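Local coordinates for protein alanine racemase 1 (Caldanaerobacter subterraneus subsp. tengcongensis MB4, PDB 4Y2W) that belongs to the alanine racemase family and builds a two-chain assembly from subunits that each join an eight-stranded barrel to a largely beta-stranded domain, at residues 69-74 against 83-88; 130-135 against 149-154; 168-173 against 177-182; 230-235 against 346-351. The protein carries 1 engineered substitution. All coordinates share one frame; numbering follows the deposited sequence.

Interaction 1: residues 69-74 against 83-88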
loop_
_atom_site.group_PDB
_atom_site.type_symbol
_atom_site.label_atom_id
_atom_site.label_comp_id
_atom_site.label_asym_id
_atom_site.label_seq_id
_atom_site.Cartn_x
_atom_site.Cartn_y
_atom_site.Cartn_z
ATOM N N GLU A 69 0.372 -17.228 1.459
ATOM C CA GLU A 69 0.089 -16.566 2.730
ATOM C C GLU A 69 -1.339 -16.024 2.745
ATOM O O GLU A 69 -1.990 -15.989 3.793
ATOM C CB GLU A 69 1.098 -15.442 2.995
ATOM C CG GLU A 69 2.546 -15.906 3.161
ATOM C CD GLU A 69 3.286 -16.123 1.845
ATOM O OE1 GLU A 69 2.671 -15.967 0.767
ATOM O OE2 GLU A 69 4.490 -16.461 1.887
ATOM N N GLU A 70 -1.821 -15.605 1.577
ATOM C CA GLU A 70 -3.224 -15.218 1.423
ATOM C C GLU A 70 -4.126 -16.416 1.682
ATOM O O GLU A 70 -5.122 -16.304 2.393
ATOM C CB GLU A 70 -3.493 -14.652 0.026
ATOM C CG GLU A 70 -3.048 -13.208 -0.155
ATOM C CD GLU A 70 -3.366 -12.665 -1.537
ATOM O OE1 GLU A 70 -3.683 -13.471 -2.435
ATOM O OE2 GLU A 70 -3.307 -11.429 -1.728
ATOM N N ALA A 71 -3.765 -17.562 1.111
ATOM C CA ALA A 71 -4.519 -18.802 1.320
ATOM C C ALA A 71 -4.481 -19.250 2.778
ATOM O O ALA A 71 -5.504 -19.639 3.340
ATOM C CB ALA A 71 -3.991 -19.905 0.414
ATOM N N LEU A 72 -3.300 -19.186 3.384
ATOM C CA LEU A 72 -3.132 -19.584 4.780
ATOM C C LEU A 72 -3.818 -18.636 5.759
ATOM O O LEU A 72 -4.364 -19.084 6.763
ATOM C CB LEU A 72 -1.649 -19.710 5.126
ATOM C CG LEU A 72 -0.943 -20.901 4.467
ATOM C CD1 LEU A 72 0.569 -20.751 4.575
ATOM C CD2 LEU A 72 -1.407 -22.220 5.072
ATOM N N GLU A 73 -3.786 -17.335 5.472
ATOM C CA GLU A 73 -4.456 -16.345 6.322
ATOM C C GLU A 73 -5.931 -16.694 6.501
ATOM O O GLU A 73 -6.474 -16.584 7.601
ATOM C CB GLU A 73 -4.331 -14.938 5.726
ATOM C CG GLU A 73 -5.026 -13.840 6.530
ATOM C CD GLU A 73 -5.064 -12.504 5.810
ATOM O OE1 GLU A 73 -4.882 -12.470 4.575
ATOM O OE2 GLU A 73 -5.289 -11.477 6.480
ATOM N N LEU A 74 -6.570 -17.116 5.414
ATOM C CA LEU A 74 -7.980 -17.492 5.446
ATOM C C LEU A 74 -8.233 -18.736 6.305
ATOM O O LEU A 74 -9.201 -18.776 7.067
ATOM C CB LEU A 74 -8.505 -17.708 4.025
ATOM C CG LEU A 74 -8.542 -16.457 3.144
ATOM C CD1 LEU A 74 -8.804 -16.825 1.691
ATOM C CD2 LEU A 74 -9.587 -15.472 3.654
ATOM N N ILE A 83 -9.961 -23.358 -1.155
ATOM C CA ILE A 83 -9.181 -22.205 -1.607
ATOM C C ILE A 83 -8.169 -22.626 -2.669
ATOM O O ILE A 83 -7.506 -23.658 -2.526
ATOM C CB ILE A 83 -8.404 -21.567 -0.442
ATOM C CG1 ILE A 83 -9.359 -21.152 0.680
ATOM C CG2 ILE A 83 -7.585 -20.373 -0.929
ATOM C CD1 ILE A 83 -8.694 -21.052 2.034
ATOM N N LEU A 84 -8.052 -21.815 -3.723
ATOM C CA LEU A 84 -7.098 -22.060 -4.805
ATOM C C LEU A 84 -6.027 -20.982 -4.821
ATOM O O LEU A 84 -6.338 -19.793 -4.806
ATOM C CB LEU A 84 -7.810 -22.093 -6.163
ATOM C CG LEU A 84 -6.912 -22.126 -7.408
ATOM C CD1 LEU A 84 -6.058 -23.382 -7.452
ATOM C CD2 LEU A 84 -7.744 -22.005 -8.672
ATOM N N ILE A 85 -4.769 -21.413 -4.862
ATOM C CA ILE A 85 -3.629 -20.513 -4.997
ATOM C C ILE A 85 -3.201 -20.456 -6.465
ATOM O O ILE A 85 -2.686 -21.436 -7.001
ATOM C CB ILE A 85 -2.443 -20.988 -4.134
ATOM C CG1 ILE A 85 -2.847 -21.025 -2.656
ATOM C CG2 ILE A 85 -1.231 -20.083 -4.336
ATOM C CD1 ILE A 85 -1.962 -21.896 -1.791
ATOM N N PHE A 86 -3.420 -19.308 -7.107
ATOM C CA PHE A 86 -3.030 -19.109 -8.506
ATOM C C PHE A 86 -1.518 -19.177 -8.662
ATOM O O PHE A 86 -1.008 -19.741 -9.633
ATOM C CB PHE A 86 -3.510 -17.752 -9.030
ATOM C CG PHE A 86 -5.004 -17.592 -9.048
ATOM C CD1 PHE A 86 -5.799 -18.451 -9.791
ATOM C CD2 PHE A 86 -5.615 -16.568 -8.338
ATOM C CE1 PHE A 86 -7.178 -18.304 -9.813
ATOM C CE2 PHE A 86 -6.993 -16.414 -8.357
ATOM C CZ PHE A 86 -7.776 -17.284 -9.095
ATOM N N GLY A 87 -0.806 -18.597 -7.700
ATOM C CA GLY A 87 0.637 -18.451 -7.790
ATOM C C GLY A 87 1.414 -19.705 -7.455
ATOM O O GLY A 87 0.846 -20.764 -7.181
ATOM N N TYR A 88 2.732 -19.560 -7.483
ATOM C CA TYR A 88 3.664 -20.629 -7.171
ATOM C C TYR A 88 3.873 -20.694 -5.665
ATOM O O TYR A 88 4.234 -19.692 -5.050
ATOM C CB TYR A 88 4.993 -20.339 -7.870
ATOM C CG TYR A 88 6.054 -21.404 -7.732
ATOM C CD1 TYR A 88 5.863 -22.672 -8.265
ATOM C CD2 TYR A 88 7.266 -21.132 -7.103
ATOM C CE1 TYR A 88 6.839 -23.650 -8.155
ATOM C CE2 TYR A 88 8.252 -22.101 -6.993
ATOM C CZ TYR A 88 8.033 -23.360 -7.519
ATOM O OH TYR A 88 9.000 -24.337 -7.418
#

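Interaction 2: residues 130-135 against 149-154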
loop_
_atom_site.group_PDB
_atom_site.type_symbol
_atom_site.label_atom_id
_atom_site.label_comp_id
_atom_site.label_asym_id
_atom_site.label_seq_id
_atom_site.Cartn_x
_atom_site.Cartn_y
_atom_site.Cartn_z
ATOM N N ILE A 130 -4.928 -27.453 -13.033
ATOM C CA ILE A 130 -3.915 -27.285 -14.046
ATOM C C ILE A 130 -4.106 -26.000 -14.836
ATOM O O ILE A 130 -5.174 -25.738 -15.320
ATOM C CB ILE A 130 -3.889 -28.521 -14.959
ATOM C CG1 ILE A 130 -3.638 -29.774 -14.147
ATOM C CG2 ILE A 130 -2.815 -28.408 -15.997
ATOM C CD1 ILE A 130 -2.426 -29.719 -13.256
ATOM N N LYS A 131 -3.068 -25.187 -14.962
ATOM C CA LYS A 131 -3.193 -23.939 -15.700
ATOM C C LYS A 131 -2.700 -24.081 -17.098
ATOM O O LYS A 131 -1.639 -24.594 -17.343
ATOM C CB LYS A 131 -2.509 -22.748 -15.010
ATOM C CG LYS A 131 -2.262 -21.518 -15.880
ATOM C CD LYS A 131 -3.277 -20.386 -15.761
ATOM C CE LYS A 131 -2.891 -19.154 -16.587
ATOM N NZ LYS A 131 -2.671 -17.831 -15.923
ATOM N N ILE A 132 -3.506 -23.589 -18.018
ATOM C CA ILE A 132 -3.181 -23.622 -19.414
ATOM C C ILE A 132 -2.995 -22.225 -19.969
ATOM O O ILE A 132 -3.797 -21.354 -19.749
ATOM C CB ILE A 132 -4.280 -24.351 -20.196
ATOM C CG1 ILE A 132 -4.619 -25.654 -19.511
ATOM C CG2 ILE A 132 -3.833 -24.638 -21.604
ATOM C CD1 ILE A 132 -3.499 -26.660 -19.538
ATOM N N ASP A 133 -1.926 -22.027 -20.711
ATOM C CA ASP A 133 -1.670 -20.735 -21.332
ATOM C C ASP A 133 -2.223 -20.738 -22.757
ATOM O O ASP A 133 -1.613 -21.295 -23.670
ATOM C CB ASP A 133 -0.170 -20.448 -21.331
ATOM C CG ASP A 133 0.147 -18.992 -21.581
ATOM O OD1 ASP A 133 -0.608 -18.328 -22.328
ATOM O OD2 ASP A 133 1.162 -18.512 -21.025
ATOM N N THR A 134 -3.382 -20.111 -22.939
ATOM C CA THR A 134 -4.067 -20.102 -24.228
ATOM C C THR A 134 -3.817 -18.830 -25.039
ATOM O O THR A 134 -4.412 -18.658 -26.101
ATOM C CB THR A 134 -5.588 -20.277 -24.042
ATOM O OG1 THR A 134 -6.077 -19.312 -23.103
ATOM C CG2 THR A 134 -5.910 -21.671 -23.534
ATOM N N GLY A 135 -2.934 -17.953 -24.561
ATOM C CA GLY A 135 -2.657 -16.685 -25.254
ATOM C C GLY A 135 -2.029 -15.579 -24.414
ATOM O O GLY A 135 -1.261 -14.762 -24.935
ATOM N N LYS A 149 0.750 -35.148 -22.067
ATOM C CA LYS A 149 1.582 -36.203 -21.491
ATOM C C LYS A 149 1.682 -36.067 -19.970
ATOM O O LYS A 149 1.375 -37.011 -19.233
ATOM C CB LYS A 149 2.982 -36.184 -22.115
ATOM C CG LYS A 149 3.836 -37.386 -21.747
ATOM C CD LYS A 149 5.288 -37.197 -22.153
ATOM C CE LYS A 149 6.133 -38.377 -21.693
ATOM N NZ LYS A 149 7.550 -38.267 -22.132
ATOM N N GLU A 150 2.092 -34.886 -19.513
ATOM C CA GLU A 150 2.315 -34.638 -18.087
ATOM C C GLU A 150 1.019 -34.649 -17.282
ATOM O O GLU A 150 0.989 -35.151 -16.162
ATOM C CB GLU A 150 3.054 -33.316 -17.878
ATOM C CG GLU A 150 4.452 -33.306 -18.480
ATOM C CD GLU A 150 5.274 -32.101 -18.066
ATOM O OE1 GLU A 150 4.694 -31.121 -17.562
ATOM O OE2 GLU A 150 6.509 -32.138 -18.243
ATOM N N ILE A 151 -0.047 -34.102 -17.858
ATOM C CA ILE A 151 -1.357 -34.102 -17.210
ATOM C C ILE A 151 -1.884 -35.527 -17.034
ATOM O O ILE A 151 -2.517 -35.832 -16.023
ATOM C CB ILE A 151 -2.371 -33.237 -17.994
ATOM C CG1 ILE A 151 -2.009 -31.756 -17.847
ATOM C CG2 ILE A 151 -3.793 -33.460 -17.492
ATOM C CD1 ILE A 151 -2.680 -30.848 -18.853
ATOM N N LEU A 152 -1.618 -36.395 -18.009
ATOM C CA LEU A 152 -2.061 -37.794 -17.934
ATOM C C LEU A 152 -1.304 -38.582 -16.864
ATOM O O LEU A 152 -1.864 -39.490 -16.251
ATOM C CB LEU A 152 -1.943 -38.487 -19.300
ATOM C CG LEU A 152 -3.061 -38.156 -20.303
ATOM C CD1 LEU A 152 -2.646 -38.498 -21.729
ATOM C CD2 LEU A 152 -4.354 -38.871 -19.937
ATOM N N GLU A 153 -0.040 -38.235 -16.640
ATOM C CA GLU A 153 0.735 -38.853 -15.567
ATOM C C GLU A 153 0.172 -38.438 -14.210
ATOM O O GLU A 153 -0.032 -39.280 -13.330
ATOM C CB GLU A 153 2.213 -38.472 -15.676
ATOM C CG GLU A 153 3.136 -39.383 -14.879
ATOM C CD GLU A 153 4.614 -39.113 -15.126
ATOM O OE1 GLU A 153 5.434 -39.523 -14.276
ATOM O OE2 GLU A 153 4.961 -38.498 -16.161
ATOM N N MET A 154 -0.099 -37.142 -14.057
ATOM C CA MET A 154 -0.680 -36.598 -12.825
ATOM C C MET A 154 -1.994 -37.273 -12.444
ATOM O O MET A 154 -2.287 -37.442 -11.259
ATOM C CB MET A 154 -0.916 -35.093 -12.962
ATOM C CG MET A 154 0.354 -34.260 -12.971
ATOM S SD MET A 154 0.004 -32.510 -13.207
ATOM C CE MET A 154 1.510 -31.964 -14.009
#

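Interaction 3: residues 168-173 against 177-182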
loop_
_atom_site.group_PDB
_atom_site.type_symbol
_atom_site.label_atom_id
_atom_site.label_comp_id
_atom_site.label_asym_id
_atom_site.label_seq_id
_atom_site.Cartn_x
_atom_site.Cartn_y
_atom_site.Cartn_z
ATOM N N HIS A 168 -6.863 -18.274 -18.730
ATOM C CA HIS A 168 -7.170 -16.867 -18.462
ATOM C C HIS A 168 -7.198 -16.071 -19.768
ATOM O O HIS A 168 -6.285 -16.196 -20.590
ATOM C CB HIS A 168 -6.112 -16.290 -17.514
ATOM C CG HIS A 168 -6.560 -15.075 -16.760
ATOM N ND1 HIS A 168 -7.105 -15.145 -15.496
ATOM C CD2 HIS A 168 -6.527 -13.761 -17.082
ATOM C CE1 HIS A 168 -7.401 -13.927 -15.076
ATOM N NE2 HIS A 168 -7.060 -13.068 -16.021
ATOM N N PHE A 169 -8.242 -15.261 -19.955
ATOM C CA PHE A 169 -8.387 -14.452 -21.170
ATOM C C PHE A 169 -7.433 -13.260 -21.151
ATOM O O PHE A 169 -7.317 -12.574 -20.135
ATOM C CB PHE A 169 -9.827 -13.945 -21.335
ATOM C CG PHE A 169 -10.817 -15.017 -21.704
ATOM C CD1 PHE A 169 -10.659 -15.757 -22.871
ATOM C CD2 PHE A 169 -11.920 -15.272 -20.901
ATOM C CE1 PHE A 169 -11.572 -16.739 -23.217
ATOM C CE2 PHE A 169 -12.838 -16.252 -21.244
ATOM C CZ PHE A 169 -12.663 -16.985 -22.403
ATOM N N ALA A 170 -6.777 -13.007 -22.284
ATOM C CA ALA A 170 -5.804 -11.920 -22.401
ATOM C C ALA A 170 -6.436 -10.564 -22.709
ATOM O O ALA A 170 -5.904 -9.533 -22.299
ATOM C CB ALA A 170 -4.767 -12.254 -23.461
ATOM N N ALA A 171 -7.557 -10.557 -23.430
ATOM C CA ALA A 171 -8.196 -9.304 -23.843
ATOM C C ALA A 171 -9.721 -9.360 -23.763
ATOM O O ALA A 171 -10.413 -8.886 -24.665
ATOM C CB ALA A 171 -7.748 -8.930 -25.251
ATOM N N ALA A 172 -10.239 -9.926 -22.675
ATOM C CA ALA A 172 -11.683 -9.939 -22.423
ATOM C C ALA A 172 -12.172 -8.566 -21.948
ATOM O O ALA A 172 -13.267 -8.129 -22.318
ATOM C CB ALA A 172 -12.037 -11.014 -21.406
ATOM N N SER A 173 -11.357 -7.891 -21.137
ATOM C CA SER A 173 -11.639 -6.519 -20.699
ATOM C C SER A 173 -11.580 -5.527 -21.863
ATOM O O SER A 173 -12.281 -4.514 -21.857
ATOM C CB SER A 173 -10.647 -6.092 -19.613
ATOM O OG SER A 173 -10.748 -6.924 -18.470
ATOM N N ARG A 177 -13.200 -10.098 -29.160
ATOM C CA ARG A 177 -14.039 -11.298 -29.171
ATOM C C ARG A 177 -13.396 -12.428 -29.973
ATOM O O ARG A 177 -13.506 -13.597 -29.599
ATOM C CB ARG A 177 -15.424 -10.978 -29.740
ATOM C CG ARG A 177 -16.195 -9.908 -28.973
ATOM C CD ARG A 177 -17.241 -10.486 -28.026
ATOM N NE ARG A 177 -17.871 -9.434 -27.219
ATOM C CZ ARG A 177 -19.050 -9.533 -26.600
ATOM N NH1 ARG A 177 -19.783 -10.639 -26.683
ATOM N NH2 ARG A 177 -19.508 -8.503 -25.896
ATOM N N ASP A 178 -12.727 -12.075 -31.068
ATOM C CA ASP A 178 -12.026 -13.057 -31.897
ATOM C C ASP A 178 -10.926 -13.788 -31.129
ATOM O O ASP A 178 -10.753 -14.996 -31.295
ATOM C CB ASP A 178 -11.423 -12.393 -33.139
ATOM C CG ASP A 178 -12.473 -12.011 -34.168
ATOM O OD1 ASP A 178 -13.680 -11.989 -33.838
ATOM O OD2 ASP A 178 -12.082 -11.732 -35.320
ATOM N N TYR A 179 -10.189 -13.057 -30.295
ATOM C CA TYR A 179 -9.120 -13.658 -29.499
ATOM C C TYR A 179 -9.681 -14.482 -28.340
ATOM O O TYR A 179 -9.174 -15.560 -28.044
ATOM C CB TYR A 179 -8.153 -12.594 -28.980
ATOM C CG TYR A 179 -6.783 -13.145 -28.653
ATOM C CD1 TYR A 179 -5.955 -13.625 -29.662
ATOM C CD2 TYR A 179 -6.313 -13.184 -27.344
ATOM C CE1 TYR A 179 -4.700 -14.132 -29.380
ATOM C CE2 TYR A 179 -5.056 -13.689 -27.052
ATOM C CZ TYR A 179 -4.253 -14.160 -28.076
ATOM O OH TYR A 179 -3.002 -14.665 -27.810
ATOM N N CYS A 180 -10.729 -13.980 -27.691
ATOM C CA CYS A 180 -11.418 -14.744 -26.650
ATOM C C CYS A 180 -11.974 -16.060 -27.206
ATOM O O CYS A 180 -11.802 -17.117 -26.599
ATOM C CB CYS A 180 -12.548 -13.922 -26.024
ATOM S SG CYS A 180 -12.004 -12.574 -24.944
ATOM N N LYS A 181 -12.633 -15.989 -28.359
ATOM C CA LYS A 181 -13.132 -17.188 -29.039
ATOM C C LYS A 181 -11.960 -18.113 -29.376
ATOM O O LYS A 181 -12.050 -19.326 -29.189
ATOM C CB LYS A 181 -13.911 -16.815 -30.314
ATOM C CG LYS A 181 -15.042 -17.769 -30.689
ATOM C CD LYS A 181 -14.574 -18.943 -31.538
ATOM C CE LYS A 181 -15.708 -19.925 -31.808
ATOM N NZ LYS A 181 -16.189 -20.614 -30.573
ATOM N N GLU A 182 -10.864 -17.529 -29.855
ATOM C CA GLU A 182 -9.663 -18.287 -30.204
ATOM C C GLU A 182 -9.056 -18.991 -28.995
ATOM O O GLU A 182 -8.681 -20.159 -29.082
ATOM C CB GLU A 182 -8.621 -17.367 -30.846
ATOM C CG GLU A 182 -7.304 -18.046 -31.197
ATOM C CD GLU A 182 -6.332 -17.120 -31.903
ATOM O OE1 GLU A 182 -6.618 -15.908 -32.009
ATOM O OE2 GLU A 182 -5.273 -17.609 -32.351
#

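Interaction 4: residues 230-235 against 346-351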
loop_
_atom_site.group_PDB
_atom_site.type_symbol
_atom_site.label_atom_id
_atom_site.label_comp_id
_atom_site.label_asym_id
_atom_site.label_seq_id
_atom_site.Cartn_x
_atom_site.Cartn_y
_atom_site.Cartn_z
ATOM N N PHE A 230 -16.851 -6.168 -5.978
ATOM C CA PHE A 230 -16.580 -4.981 -5.165
ATOM C C PHE A 230 -17.057 -3.676 -5.820
ATOM O O PHE A 230 -16.479 -2.606 -5.610
ATOM C CB PHE A 230 -15.088 -4.954 -4.805
ATOM C CG PHE A 230 -14.623 -6.221 -4.139
ATOM C CD1 PHE A 230 -14.899 -6.457 -2.796
ATOM C CD2 PHE A 230 -13.960 -7.204 -4.864
ATOM C CE1 PHE A 230 -14.499 -7.635 -2.183
ATOM C CE2 PHE A 230 -13.560 -8.386 -4.254
ATOM C CZ PHE A 230 -13.825 -8.600 -2.913
ATOM N N GLY A 231 -18.134 -3.779 -6.598
ATOM C CA GLY A 231 -18.866 -2.615 -7.090
ATOM C C GLY A 231 -18.220 -1.852 -8.228
ATOM O O GLY A 231 -18.495 -0.669 -8.409
ATOM N N ALA A 232 -17.369 -2.519 -9.000
ATOM C CA ALA A 232 -16.712 -1.884 -10.140
ATOM C C ALA A 232 -16.621 -2.833 -11.331
ATOM O O ALA A 232 -16.726 -4.048 -11.186
ATOM C CB ALA A 232 -15.325 -1.402 -9.742
ATOM N N TYR A 233 -16.431 -2.260 -12.513
ATOM C CA TYR A 233 -16.243 -3.038 -13.728
ATOM C C TYR A 233 -14.769 -3.002 -14.132
ATOM O O TYR A 233 -14.060 -2.048 -13.803
ATOM C CB TYR A 233 -17.129 -2.489 -14.848
ATOM C CG TYR A 233 -18.609 -2.742 -14.632
ATOM C CD1 TYR A 233 -19.155 -4.001 -14.853
ATOM C CD2 TYR A 233 -19.463 -1.720 -14.214
ATOM C CE1 TYR A 233 -20.507 -4.242 -14.661
ATOM C CE2 TYR A 233 -20.816 -1.951 -14.020
ATOM C CZ TYR A 233 -21.335 -3.215 -14.244
ATOM O OH TYR A 233 -22.678 -3.465 -14.058
ATOM N N PRO A 234 -14.299 -4.046 -14.841
ATOM C CA PRO A 234 -12.888 -4.125 -15.236
ATOM C C PRO A 234 -12.489 -3.150 -16.344
ATOM O O PRO A 234 -11.312 -2.815 -16.465
ATOM C CB PRO A 234 -12.739 -5.572 -15.719
ATOM C CG PRO A 234 -14.104 -5.962 -16.171
ATOM C CD PRO A 234 -15.067 -5.225 -15.287
ATOM N N SER A 235 -13.455 -2.713 -17.150
ATOM C CA SER A 235 -13.184 -1.783 -18.244
ATOM C C SER A 235 -14.476 -1.095 -18.687
ATOM O O SER A 235 -15.525 -1.251 -18.054
ATOM C CB SER A 235 -12.545 -2.528 -19.420
ATOM O OG SER A 235 -13.485 -3.384 -20.049
ATOM N N VAL A 346 -17.928 10.170 -5.916
ATOM C CA VAL A 346 -16.594 10.105 -6.511
ATOM C C VAL A 346 -16.199 8.636 -6.566
ATOM O O VAL A 346 -15.520 8.122 -5.675
ATOM C CB VAL A 346 -15.532 10.941 -5.757
ATOM C CG1 VAL A 346 -15.613 12.396 -6.183
ATOM C CG2 VAL A 346 -15.665 10.809 -4.242
ATOM N N SER A 347 -16.647 7.962 -7.624
ATOM C CA SER A 347 -16.500 6.514 -7.738
ATOM C C SER A 347 -15.039 6.105 -7.836
ATOM O O SER A 347 -14.176 6.905 -8.205
ATOM C CB SER A 347 -17.261 5.978 -8.957
ATOM O OG SER A 347 -16.533 6.195 -10.157
ATOM N N VAL A 348 -14.780 4.848 -7.499
ATOM C CA VAL A 348 -13.461 4.256 -7.672
ATOM C C VAL A 348 -13.008 4.279 -9.136
ATOM O O VAL A 348 -11.818 4.410 -9.411
ATOM C CB VAL A 348 -13.419 2.809 -7.122
ATOM C CG1 VAL A 348 -14.313 1.875 -7.936
ATOM C CG2 VAL A 348 -11.981 2.296 -7.072
ATOM N N GLU A 349 -13.953 4.157 -10.067
ATOM C CA GLU A 349 -13.631 4.209 -11.495
ATOM C C GLU A 349 -13.189 5.610 -11.932
ATOM O O GLU A 349 -12.249 5.748 -12.719
ATOM C CB GLU A 349 -14.815 3.736 -12.345
ATOM C CG GLU A 349 -14.432 3.458 -13.796
ATOM C CD GLU A 349 -15.553 2.850 -14.617
ATOM O OE1 GLU A 349 -15.310 2.529 -15.804
ATOM O OE2 GLU A 349 -16.672 2.698 -14.083
ATOM N N SER A 350 -13.868 6.638 -11.424
ATOM C CA SER A 350 -13.479 8.026 -11.695
ATOM C C SER A 350 -12.043 8.297 -11.250
ATOM O O SER A 350 -11.285 8.957 -11.963
ATOM C CB SER A 350 -14.419 9.002 -10.987
ATOM O OG SER A 350 -15.744 8.867 -11.455
ATOM N N MET A 351 -11.679 7.785 -10.074
ATOM C CA MET A 351 -10.323 7.935 -9.555
ATOM C C MET A 351 -9.310 7.200 -10.432
ATOM O O MET A 351 -8.253 7.740 -10.751
ATOM C CB MET A 351 -10.240 7.435 -8.113
ATOM C CG MET A 351 -8.843 7.523 -7.512
ATOM S SD MET A 351 -8.827 7.680 -5.716
ATOM C CE MET A 351 -9.302 9.398 -5.538
#

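Interaction 1: residues 69-74 against 83-88
Helix 69-74 lies against strand 83-85 in almost the reverse direction, the two axes at 163° and 8.6 Å apart at their closest, with A71 and I83 meeting at the nearest point of the two backbones. A71 suits this place because its single methyl group lets the helix come down close on the strand. That methyl meets two isoleucines of the strand: A71 CB is 3.5 Å from CG1 of I85 and 3.9 Å from CG2 of I83. The two isoleucines use different branches. I85 reaches A71 with its longer arm, CG1, set beside the backbone N by chi1 of -60°, and CD1 beyond it, although its first bond does not aim at the helix. I83 does point at the helix: its short branch CG2 meets A71, while its long branch runs on to the next turn, where CD1 lies 3.9 Å from CB of L74. That same CD1 also rests against the carbonyl oxygen of A71, 3.7 Å away. Beta-branched isoleucine fits the strand and offers two arms to the helix. L74 carries the hydrophobic face onward, touching A48 and A52 of helix 48-58, and V65 of strand 62-65 packs against A71, L74 and I83. Away from this contact, E70 and E73 form salt bridges with R369 and R368, respectively, of the second subunit. Strand 62-65, helix 68-76 and strand 83-85 together make a beta-alpha-beta unit, the repeating element of the TIM barrel.

Interaction 2: residues 130-135 against 149-154
I130, on strand 126-131, spreads both its branches over the inner face of helix 149-154. Its chi1 of -58° sets CG2 anti to the backbone N, and there CG2 meets the tip of I151, 3.8 Å from CD1; the two side chains run alongside one another, pointing opposite ways. The other branch goes to a different turn of the helix, where I130 CD1 is 3.7 Å from SD of M154. The flexible methionine chain suits this place, since in its extended form it carries the sulfur from the helix across to I130 on the strand. Two residues on, I132 adds a lighter touch, its CD1 standing 4.3 Å from CD1 of I151. After it the chain turns polar and leaves the helix. D133 folds an Asx turn, its OD1 accepting from G135 N at 3.2 Å and receiving G137 N as well. T134 OG1 is tied to S167 and Q183. G135 closes the turn with phi of 160°, a region that glycine enters far more readily than residues with a side chain. The strand is flanked in the barrel by strands 103-106 and 160-166: V106 touches both I130 and M154, and L162 and I165 of strand 160-166 touch I130. Helix 177-195 also packs here, with F187 and L190 on I132 and L194 on I151.

Interaction 3: residues 168-173 against 177-182
C180 and F169 make the sulfur-aromatic contact between the loop 168-173 and the first turns of helix 177-182. SG of C180 lies 4.5 Å from the centroid of the F169 ring and 29° off its normal, an oblique approach in which the nearest ring atom, CD1, is 4.0 Å from SG. Chi1 of -72° places this sulfur anti to its own carbonyl carbon, where it also lies against A172: SG is 3.7 Å from CA of A172 and 3.9 Å from CB of the same residue. A small, polarisable side chain suits a place between a ring and the loop backbone. The loop follows strand 160-166 at the C-terminal end of the barrel, where TIM-barrel proteins carry their sites, and its first residue, H168, touches the bound alanine. Among purely apolar contacts, CB of A170 comes to the edge of the Y179 ring, near its plane, 3.9 Å from CE2. Having only a methyl, A170 lets the tyrosine lie close to the loop. Polar bonds come from outside the pair: A170 N donates to Q183 OE1, while Y179 N bonds to OD1 of D176, just before the helix. Y179 itself works on two fronts, its ring in a cation-pi contact with K270 of the second subunit and its OH in a weak hydrogen bond to G135 O.

Interaction 4: residues 230-235 against 346-351
OE1 of E349, 4.4 Å from the backbone oxygen of S235 across the contact, is gripped by a salt bridge from NH2 of R240 and, weakly and at long range, by K236. S235 O and E349 OE1 are both acceptors and cannot bond each other; R240 NH2 donates to both, with a hydrogen bond to S235 O, and its positive charge probably steadies the pair. K236 may add a little to the positive surroundings of OE1. Glutamate has the length this task needs: with CG anti to its backbone N (chi1 -166°) and the rest of the chain extended, E349 carries its carboxylate away from the helix to the loop. The apolar contact is made by the neighbour of E349, V348, and by A232, three residues before S235: CB of A232 is 3.9 Å from CG1 of V348. Chi1 of 66° puts that CG1 between the backbone N and carbonyl carbon of V348, the crowded position for a branch. Both residues also pack on helix 359-365, A232 on P359 and V348 on V362 and F363. The contact bridges the two halves of the subunit, from the chain following the last barrel strand to the C-terminal domain. On the latter side, S347 is the N-cap of helix 348-354, its OG accepting from S350 N at 3.0 Å and 164°, a nearly straight capping bond for which a serine hydroxyl is well suited. On the former side G231, with a positive phi of 76°, turns the loop, and the ring of F230 meets those of H46 and Y44, the latter a residue of the alanine pocket.

Interactions 1 and 2 are buried helix-on-strand contacts of the same barrel, aliphatic throughout, the second with a methionine sulfur; they flank different strands and do not touch each other. Interaction 3 is also buried but sits on a loop at the ligand end, and its contacts mix cysteine sulfur and aromatic rings with alanine methyls. It meets interaction 2 where Y179 packs on G135, and adjoins interaction 4 where S173 meets P234 and S235. Interaction 4 is only partly buried, links the barrel side to the C-terminal domain, and relies on charge as well as a single methyl pair. The second subunit reaches residues of interactions 1 and 3, whereas interaction 4 is untouched by it.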